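VWFA domain-containing protein (Bacteroides thetaiotaomicron, PDB 3IBS) is of unknown function but carries a von Willebrand factor type A domain that binds magnesium and belongs to a membrane-anchored protein. Local coordinates at residues Gly54-Leu66 and Leu86-Leu100. Sequence-based numbering, arbitrary orientation.
Sequences GMIVFAGDAFTQL and LISKQGTAIGEAINL
Phe58, at the end of strand 54-58 just before the turn 59-61, packs its ring against the start of helix 94-100. Its CG lies between the backbone N and the carbonyl carbon (chi1 71°), which swings the ring onto the first turn of the helix: Phe58 CD2 meets Ala97 CB at 3.6 Å, CE1 meets Ile94 CG1, and Ile94 CA lies over one face, offset toward the rim, while Thr92 CG2 comes in at the edge. Farther along the helix, Ile56 CD1 reaches Leu100 CG at 3.9 Å, and Ala62 sets its methyl over Ala97 CA.

Ile87 closes the other side of the hairpin. Ile87 and Phe63 run antiparallel past each other, Ile87 CG1 touching Phe63 CE2 at 3.6 Å near the ring plane, and Ile87 CD1 reaches Phe58 CA and Asp61 O. Val57 CG2 lies over a face of the Phe63 ring.

The chain 87-93 wraps round the hairpin tip, from the Ile87 face to the helix face. Ala93 N, at the helix N-cap position, donates to Ala59 O (2.8 Å), and Gly60 N gives a more bent bond to Lys89 O (2.9 Å), approaching from above the carbonyl plane. A CB on Gly60 would clash with Gln90 O. The extended Lys89 chain crosses Asp61 at about a right angle, with a long, weak salt bridge from Lys89 NZ to Asp61 OD1 (3.5 Å).

Cutting Phe58 back to an alanine would strip the ring from Ile94 and Ala97 and is likely to leave a gap between sheet and helix. Apolar packing thus joins helix 94-102 to the edge hairpin of the Rossmann-like von Willebrand A sheet, whose outermost antiparallel strand is 62-69. Backbone bonds tie the turn to a loop, itself held by Thr92 OG1-Glu122 O and Gln90 OE1-Asn22 N bonds, that borders the magnesium of Ser21 and Ser23, about 4 Å from the Thr92 side chain and consistent with a MIDAS (Asp19, Ser21, Ser23).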
ATOM      1  N   GLY A  54     -23.121   6.761 -24.111  1.00 12.86           N
ATOM      2  CA  GLY A  54     -21.830   7.232 -24.615  1.00 13.27           C
ATOM      3  C   GLY A  54     -20.829   7.235 -23.477  1.00 12.99           C
ATOM      4  O   GLY A  54     -21.212   7.126 -22.309  1.00 13.27           O
HETATM    5  N   MSE A  55     -19.551   7.334 -23.803  1.00 12.68           N
HETATM    6  CA  MSE A  55     -18.518   7.340 -22.766  1.00 14.67           C
HETATM    7  C   MSE A  55     -17.397   8.305 -23.095  1.00 14.07           C
HETATM    8  O   MSE A  55     -16.945   8.404 -24.256  1.00 13.69           O
HETATM    9  CB  MSE A  55     -17.906   5.946 -22.578  1.00 14.79           C
HETATM   10  CG  MSE A  55     -18.920   4.840 -22.255  1.00 20.89           C
HETATM   11 SE   MSE A  55     -18.007   3.092 -22.107  0.80 33.40          SE
HETATM   12  CE  MSE A  55     -17.089   3.618 -20.500  1.00 24.55           C
ATOM     13  N   ILE A  56     -16.947   8.988 -22.055  1.00 13.46           N
ATOM     14  CA  ILE A  56     -15.812   9.904 -22.119  1.00 13.03           C
ATOM     15  C   ILE A  56     -14.842   9.422 -21.062  1.00 13.53           C
ATOM     16  O   ILE A  56     -15.284   8.986 -20.001  1.00 13.86           O
ATOM     17  CB  ILE A  56     -16.284  11.323 -21.753  1.00 13.21           C
ATOM     18  CG1 ILE A  56     -17.038  11.935 -22.934  1.00 12.63           C
ATOM     19  CG2 ILE A  56     -15.121  12.218 -21.293  1.00 13.23           C
ATOM     20  CD1 ILE A  56     -17.984  13.026 -22.529  1.00  9.94           C
ATOM     21  N   VAL A  57     -13.545   9.429 -21.371  1.00 13.24           N
ATOM     22  CA  VAL A  57     -12.535   9.159 -20.367  1.00 13.64           C
ATOM     23  C   VAL A  57     -11.778  10.467 -20.109  1.00 14.42           C
ATOM     24  O   VAL A  57     -11.673  11.314 -21.009  1.00 14.50           O
ATOM     25  CB  VAL A  57     -11.603   7.973 -20.752  1.00 13.66           C
ATOM     26  CG1 VAL A  57     -12.378   6.642 -20.743  1.00 13.59           C
ATOM     27  CG2 VAL A  57     -10.972   8.187 -22.146  1.00 12.35           C
ATOM     28  N   PHE A  58     -11.322  10.674 -18.875  1.00 14.62           N
ATOM     29  CA  PHE A  58     -10.576  11.899 -18.575  1.00 14.94           C
ATOM     30  C   PHE A  58      -9.492  11.687 -17.546  1.00 15.29           C
ATOM     31  O   PHE A  58      -9.572  10.806 -16.657  1.00 14.74           O
ATOM     32  CB  PHE A  58     -11.517  13.046 -18.140  1.00 14.95           C
ATOM     33  CG  PHE A  58     -12.143  12.856 -16.768  1.00 15.58           C
ATOM     34  CD1 PHE A  58     -11.498  13.343 -15.613  1.00 15.13           C
ATOM     35  CD2 PHE A  58     -13.374  12.220 -16.633  1.00 14.03           C
ATOM     36  CE1 PHE A  58     -12.068  13.187 -14.352  1.00 14.56           C
ATOM     37  CE2 PHE A  58     -13.967  12.061 -15.384  1.00 14.21           C
ATOM     38  CZ  PHE A  58     -13.324  12.528 -14.232  1.00 13.92           C
ATOM     39  N   ALA A  59      -8.458  12.507 -17.682  1.00 15.23           N
ATOM     40  CA  ALA A  59      -7.522  12.710 -16.610  1.00 15.37           C
ATOM     41  C   ALA A  59      -7.192  14.201 -16.666  1.00 15.87           C
ATOM     42  O   ALA A  59      -8.039  15.020 -16.318  1.00 16.68           O
ATOM     43  CB  ALA A  59      -6.284  11.790 -16.781  1.00 15.02           C
ATOM     44  N   GLY A  60      -6.001  14.564 -17.126  1.00 16.29           N
ATOM     45  CA  GLY A  60      -5.669  15.975 -17.383  1.00 16.57           C
ATOM     46  C   GLY A  60      -6.412  16.572 -18.569  1.00 17.53           C
ATOM     47  O   GLY A  60      -6.646  17.786 -18.608  1.00 17.51           O
ATOM     48  N   ASP A  61      -6.765  15.725 -19.536  1.00 17.65           N
ATOM     49  CA  ASP A  61      -7.653  16.078 -20.651  1.00 18.99           C
ATOM     50  C   ASP A  61      -8.842  15.121 -20.642  1.00 18.64           C
ATOM     51  O   ASP A  61      -8.818  14.108 -19.920  1.00 18.79           O
ATOM     52  CB  ASP A  61      -6.923  15.923 -22.007  1.00 19.73           C
ATOM     53  CG  ASP A  61      -5.749  16.909 -22.179  1.00 24.36           C
ATOM     54  OD1 ASP A  61      -5.880  18.098 -21.793  1.00 28.17           O
ATOM     55  OD2 ASP A  61      -4.683  16.490 -22.701  1.00 26.44           O
ATOM     56  N   ALA A  62      -9.851  15.411 -21.468  1.00 17.98           N
ATOM     57  CA  ALA A  62     -10.991  14.524 -21.677  1.00 17.70           C
ATOM     58  C   ALA A  62     -11.170  14.201 -23.156  1.00 17.73           C
ATOM     59  O   ALA A  62     -11.013  15.063 -23.984  1.00 17.03           O
ATOM     60  CB  ALA A  62     -12.274  15.153 -21.136  1.00 17.42           C
ATOM     61  N   PHE A  63     -11.536  12.963 -23.474  1.00 17.96           N
ATOM     62  CA  PHE A  63     -11.932  12.642 -24.832  1.00 18.59           C
ATOM     63  C   PHE A  63     -13.061  11.623 -24.897  1.00 17.91           C
ATOM     64  O   PHE A  63     -13.314  10.899 -23.934  1.00 17.37           O
ATOM     65  CB  PHE A  63     -10.714  12.267 -25.716  1.00 19.46           C
ATOM     66  CG  PHE A  63     -10.199  10.860 -25.534  1.00 22.39           C
ATOM     67  CD1 PHE A  63     -10.789   9.783 -26.213  1.00 26.71           C
ATOM     68  CD2 PHE A  63      -9.078  10.615 -24.745  1.00 26.01           C
ATOM     69  CE1 PHE A  63     -10.286   8.461 -26.069  1.00 28.07           C
ATOM     70  CE2 PHE A  63      -8.568   9.304 -24.595  1.00 27.40           C
ATOM     71  CZ  PHE A  63      -9.174   8.230 -25.257  1.00 28.09           C
ATOM     72  N   THR A  64     -13.734  11.593 -26.040  1.00 17.14           N
ATOM     73  CA  THR A  64     -14.825  10.677 -26.288  1.00 17.28           C
ATOM     74  C   THR A  64     -14.303   9.285 -26.561  1.00 17.80           C
ATOM     75  O   THR A  64     -13.589   9.062 -27.549  1.00 18.27           O
ATOM     76  CB  THR A  64     -15.647  11.140 -27.516  1.00 17.91           C
ATOM     77  OG1 THR A  64     -16.215  12.431 -27.232  1.00 17.58           O
ATOM     78  CG2 THR A  64     -16.782  10.122 -27.825  1.00 16.76           C
ATOM     79  N   GLN A  65     -14.673   8.345 -25.708  1.00 17.22           N
ATOM     80  CA  GLN A  65     -14.238   6.948 -25.864  1.00 17.43           C
ATOM     81  C   GLN A  65     -15.281   6.224 -26.683  1.00 16.89           C
ATOM     82  O   GLN A  65     -14.951   5.450 -27.551  1.00 18.12           O
ATOM     83  CB  GLN A  65     -14.028   6.266 -24.495  1.00 17.19           C
ATOM     84  CG  GLN A  65     -13.873   4.699 -24.512  1.00 17.19           C
ATOM     85  CD  GLN A  65     -12.501   4.251 -24.997  1.00 20.01           C
ATOM     86  OE1 GLN A  65     -11.616   5.084 -25.253  1.00 20.32           O
ATOM     87  NE2 GLN A  65     -12.308   2.932 -25.126  1.00 18.75           N
ATOM     88  N   LEU A  66     -16.546   6.510 -26.418  1.00 17.22           N
ATOM     89  CA  LEU A  66     -17.661   5.887 -27.125  1.00 16.79           C
ATOM     90  C   LEU A  66     -18.699   6.957 -27.477  1.00 17.37           C
ATOM     91  O   LEU A  66     -19.280   7.562 -26.587  1.00 16.91           O
ATOM     92  CB  LEU A  66     -18.285   4.782 -26.265  1.00 16.80           C
ATOM     93  CG  LEU A  66     -19.538   4.087 -26.815  1.00 18.23           C
ATOM     94  CD1 LEU A  66     -19.170   3.055 -27.916  1.00 18.45           C
ATOM     95  CD2 LEU A  66     -20.315   3.441 -25.683  1.00 18.06           C
ATOM     96  N   LEU A  86      -4.471   5.466 -21.975  1.00 17.48           N
ATOM     97  CA  LEU A  86      -5.191   6.236 -23.008  1.00 17.77           C
ATOM     98  C   LEU A  86      -4.905   7.749 -22.943  1.00 17.68           C
ATOM     99  O   LEU A  86      -4.978   8.432 -23.955  1.00 17.23           O
ATOM    100  CB  LEU A  86      -6.705   5.999 -22.926  1.00 17.23           C
ATOM    101  CG  LEU A  86      -7.166   4.580 -23.239  1.00 17.70           C
ATOM    102  CD1 LEU A  86      -8.674   4.495 -22.978  1.00 17.14           C
ATOM    103  CD2 LEU A  86      -6.781   4.172 -24.688  1.00 17.84           C
ATOM    104  N   ILE A  87      -4.625   8.266 -21.744  1.00 17.97           N
ATOM    105  CA  ILE A  87      -4.316   9.695 -21.561  1.00 18.73           C
ATOM    106  C   ILE A  87      -3.055   9.849 -20.721  1.00 19.03           C
ATOM    107  O   ILE A  87      -3.017   9.430 -19.564  1.00 18.66           O
ATOM    108  CB  ILE A  87      -5.475  10.458 -20.859  1.00 18.42           C
ATOM    109  CG1 ILE A  87      -6.777  10.342 -21.656  1.00 19.11           C
ATOM    110  CG2 ILE A  87      -5.098  11.947 -20.627  1.00 19.34           C
ATOM    111  CD1 ILE A  87      -7.997  10.818 -20.900  1.00 15.82           C
ATOM    112  N   SER A  88      -2.025  10.469 -21.287  1.00 20.03           N
ATOM    113  CA  SER A  88      -0.773  10.672 -20.538  1.00 20.17           C
ATOM    114  C   SER A  88      -0.763  11.922 -19.638  1.00 20.32           C
ATOM    115  O   SER A  88      -0.213  11.878 -18.550  1.00 20.77           O
ATOM    116  CB  SER A  88       0.441  10.663 -21.469  1.00 20.25           C
ATOM    117  OG  SER A  88       0.239  11.571 -22.530  1.00 21.20           O
ATOM    118  N   LYS A  89      -1.364  13.022 -20.084  1.00 20.24           N
ATOM    119  CA  LYS A  89      -1.475  14.233 -19.263  1.00 20.19           C
ATOM    120  C   LYS A  89      -2.272  13.961 -17.983  1.00 20.13           C
ATOM    121  O   LYS A  89      -3.435  13.538 -18.039  1.00 19.67           O
ATOM    122  CB  LYS A  89      -2.140  15.350 -20.066  1.00 20.48           C
ATOM    123  CG  LYS A  89      -2.426  16.611 -19.281  1.00 22.23           C
ATOM    124  CD  LYS A  89      -2.810  17.752 -20.199  1.00 26.20           C
ATOM    125  CE  LYS A  89      -3.216  18.994 -19.415  1.00 28.89           C
ATOM    126  NZ  LYS A  89      -3.466  20.148 -20.342  1.00 31.59           N
ATOM    127  N   GLN A  90      -1.652  14.200 -16.827  1.00 19.98           N
ATOM    128  CA  GLN A  90      -2.339  13.904 -15.573  1.00 20.02           C
ATOM    129  C   GLN A  90      -3.154  15.103 -15.068  1.00 19.57           C
ATOM    130  O   GLN A  90      -2.956  16.228 -15.512  1.00 19.80           O
ATOM    131  CB  GLN A  90      -1.386  13.281 -14.529  1.00 20.45           C
ATOM    132  CG  GLN A  90      -0.942  11.824 -14.924  1.00 21.47           C
ATOM    133  CD  GLN A  90      -2.155  10.891 -15.210  1.00 22.58           C
ATOM    134  OE1 GLN A  90      -2.902  10.536 -14.285  1.00 21.67           O
ATOM    135  NE2 GLN A  90      -2.335  10.492 -16.483  1.00 18.94           N
ATOM    136  N   GLY A  91      -4.111  14.836 -14.190  1.00 19.25           N
ATOM    137  CA  GLY A  91      -5.012  15.871 -13.669  1.00 17.84           C
ATOM    138  C   GLY A  91      -6.376  15.253 -13.445  1.00 17.38           C
ATOM    139  O   GLY A  91      -6.561  14.036 -13.623  1.00 17.36           O
ATOM    140  N   THR A  92      -7.337  16.079 -13.047  1.00 16.28           N
ATOM    141  CA  THR A  92      -8.681  15.612 -12.738  1.00 16.16           C
ATOM    142  C   THR A  92      -9.664  16.584 -13.385  1.00 16.19           C
ATOM    143  O   THR A  92     -10.362  17.328 -12.688  1.00 16.02           O
ATOM    144  CB  THR A  92      -8.923  15.540 -11.206  1.00 16.40           C
ATOM    145  OG1 THR A  92      -7.839  14.851 -10.577  1.00 15.60           O
ATOM    146  CG2 THR A  92     -10.249  14.788 -10.880  1.00 14.19           C
ATOM    147  N   ALA A  93      -9.720  16.553 -14.713  1.00 15.12           N
ATOM    148  CA  ALA A  93     -10.471  17.556 -15.484  1.00 15.37           C
ATOM    149  C   ALA A  93     -11.952  17.218 -15.634  1.00 15.51           C
ATOM    150  O   ALA A  93     -12.443  16.972 -16.743  1.00 14.89           O
ATOM    151  CB  ALA A  93      -9.807  17.786 -16.859  1.00 15.16           C
ATOM    152  N   ILE A  94     -12.655  17.192 -14.496  1.00 15.55           N
ATOM    153  CA  ILE A  94     -14.078  16.849 -14.449  1.00 14.97           C
ATOM    154  C   ILE A  94     -14.943  17.856 -15.245  1.00 15.31           C
ATOM    155  O   ILE A  94     -15.877  17.452 -15.939  1.00 16.00           O
ATOM    156  CB  ILE A  94     -14.618  16.704 -12.982  1.00 14.41           C
ATOM    157  CG1 ILE A  94     -13.902  15.569 -12.228  1.00 13.58           C
ATOM    158  CG2 ILE A  94     -16.146  16.427 -12.990  1.00 12.62           C
ATOM    159  CD1 ILE A  94     -14.098  15.645 -10.681  1.00 14.34           C
ATOM    160  N   GLY A  95     -14.637  19.149 -15.124  1.00 15.30           N
ATOM    161  CA  GLY A  95     -15.341  20.201 -15.872  1.00 15.48           C
ATOM    162  C   GLY A  95     -15.267  20.032 -17.382  1.00 15.49           C
ATOM    163  O   GLY A  95     -16.299  20.061 -18.062  1.00 15.80           O
ATOM    164  N   GLU A  96     -14.052  19.846 -17.904  1.00 15.13           N
ATOM    165  CA  GLU A  96     -13.860  19.539 -19.317  1.00 16.07           C
ATOM    166  C   GLU A  96     -14.678  18.303 -19.757  1.00 15.47           C
ATOM    167  O   GLU A  96     -15.289  18.313 -20.832  1.00 15.31           O
ATOM    168  CB  GLU A  96     -12.368  19.352 -19.642  1.00 16.88           C
ATOM    169  CG  GLU A  96     -11.530  20.635 -19.531  1.00 21.06           C
ATOM    170  CD  GLU A  96     -10.037  20.405 -19.795  1.00 27.83           C
ATOM    171  OE1 GLU A  96      -9.681  19.433 -20.492  1.00 30.95           O
ATOM    172  OE2 GLU A  96      -9.206  21.202 -19.302  1.00 31.41           O
ATOM    173  N   ALA A  97     -14.724  17.265 -18.916  1.00 14.06           N
ATOM    174  CA  ALA A  97     -15.466  16.049 -19.270  1.00 13.82           C
ATOM    175  C   ALA A  97     -16.978  16.305 -19.321  1.00 13.65           C
ATOM    176  O   ALA A  97     -17.648  15.909 -20.274  1.00 13.20           O
ATOM    177  CB  ALA A  97     -15.118  14.878 -18.325  1.00 12.81           C
ATOM    178  N   ILE A  98     -17.498  17.016 -18.316  1.00 13.44           N
ATOM    179  CA  ILE A  98     -18.909  17.377 -18.283  1.00 13.13           C
ATOM    180  C   ILE A  98     -19.269  18.252 -19.473  1.00 13.25           C
ATOM    181  O   ILE A  98     -20.329  18.048 -20.083  1.00 13.74           O
ATOM    182  CB  ILE A  98     -19.302  18.090 -16.942  1.00 12.51           C
ATOM    183  CG1 ILE A  98     -19.205  17.117 -15.761  1.00 12.85           C
ATOM    184  CG2 ILE A  98     -20.729  18.688 -17.017  1.00 13.81           C
ATOM    185  CD1 ILE A  98     -19.415  17.792 -14.369  1.00 10.42           C
ATOM    186  N   ASN A  99     -18.413  19.226 -19.793  1.00 13.21           N
ATOM    187  CA  ASN A  99     -18.670  20.145 -20.923  1.00 13.86           C
ATOM    188  C   ASN A  99     -18.663  19.374 -22.241  1.00 13.77           C
ATOM    189  O   ASN A  99     -19.506  19.615 -23.104  1.00 13.35           O
ATOM    190  CB  ASN A  99     -17.636  21.268 -20.999  1.00 13.33           C
ATOM    191  CG  ASN A  99     -17.835  22.336 -19.931  1.00 17.34           C
ATOM    192  OD1 ASN A  99     -18.918  22.465 -19.305  1.00 18.90           O
ATOM    193  ND2 ASN A  99     -16.793  23.128 -19.731  1.00 15.57           N
ATOM    194  N   LEU A 100     -17.713  18.441 -22.388  1.00 13.71           N
ATOM    195  CA  LEU A 100     -17.686  17.581 -23.579  1.00 13.81           C
ATOM    196  C   LEU A 100     -18.957  16.716 -23.639  1.00 14.23           C
ATOM    197  O   LEU A 100     -19.569  16.552 -24.703  1.00 13.81           O
ATOM    198  CB  LEU A 100     -16.427  16.701 -23.587  1.00 13.95           C
ATOM    199  CG  LEU A 100     -16.229  15.672 -24.720  1.00 13.90           C
ATOM    200  CD1 LEU A 100     -16.220  16.341 -26.134  1.00 13.82           C
ATOM    201  CD2 LEU A 100     -14.937  14.863 -24.473  1.00 12.31           C
TER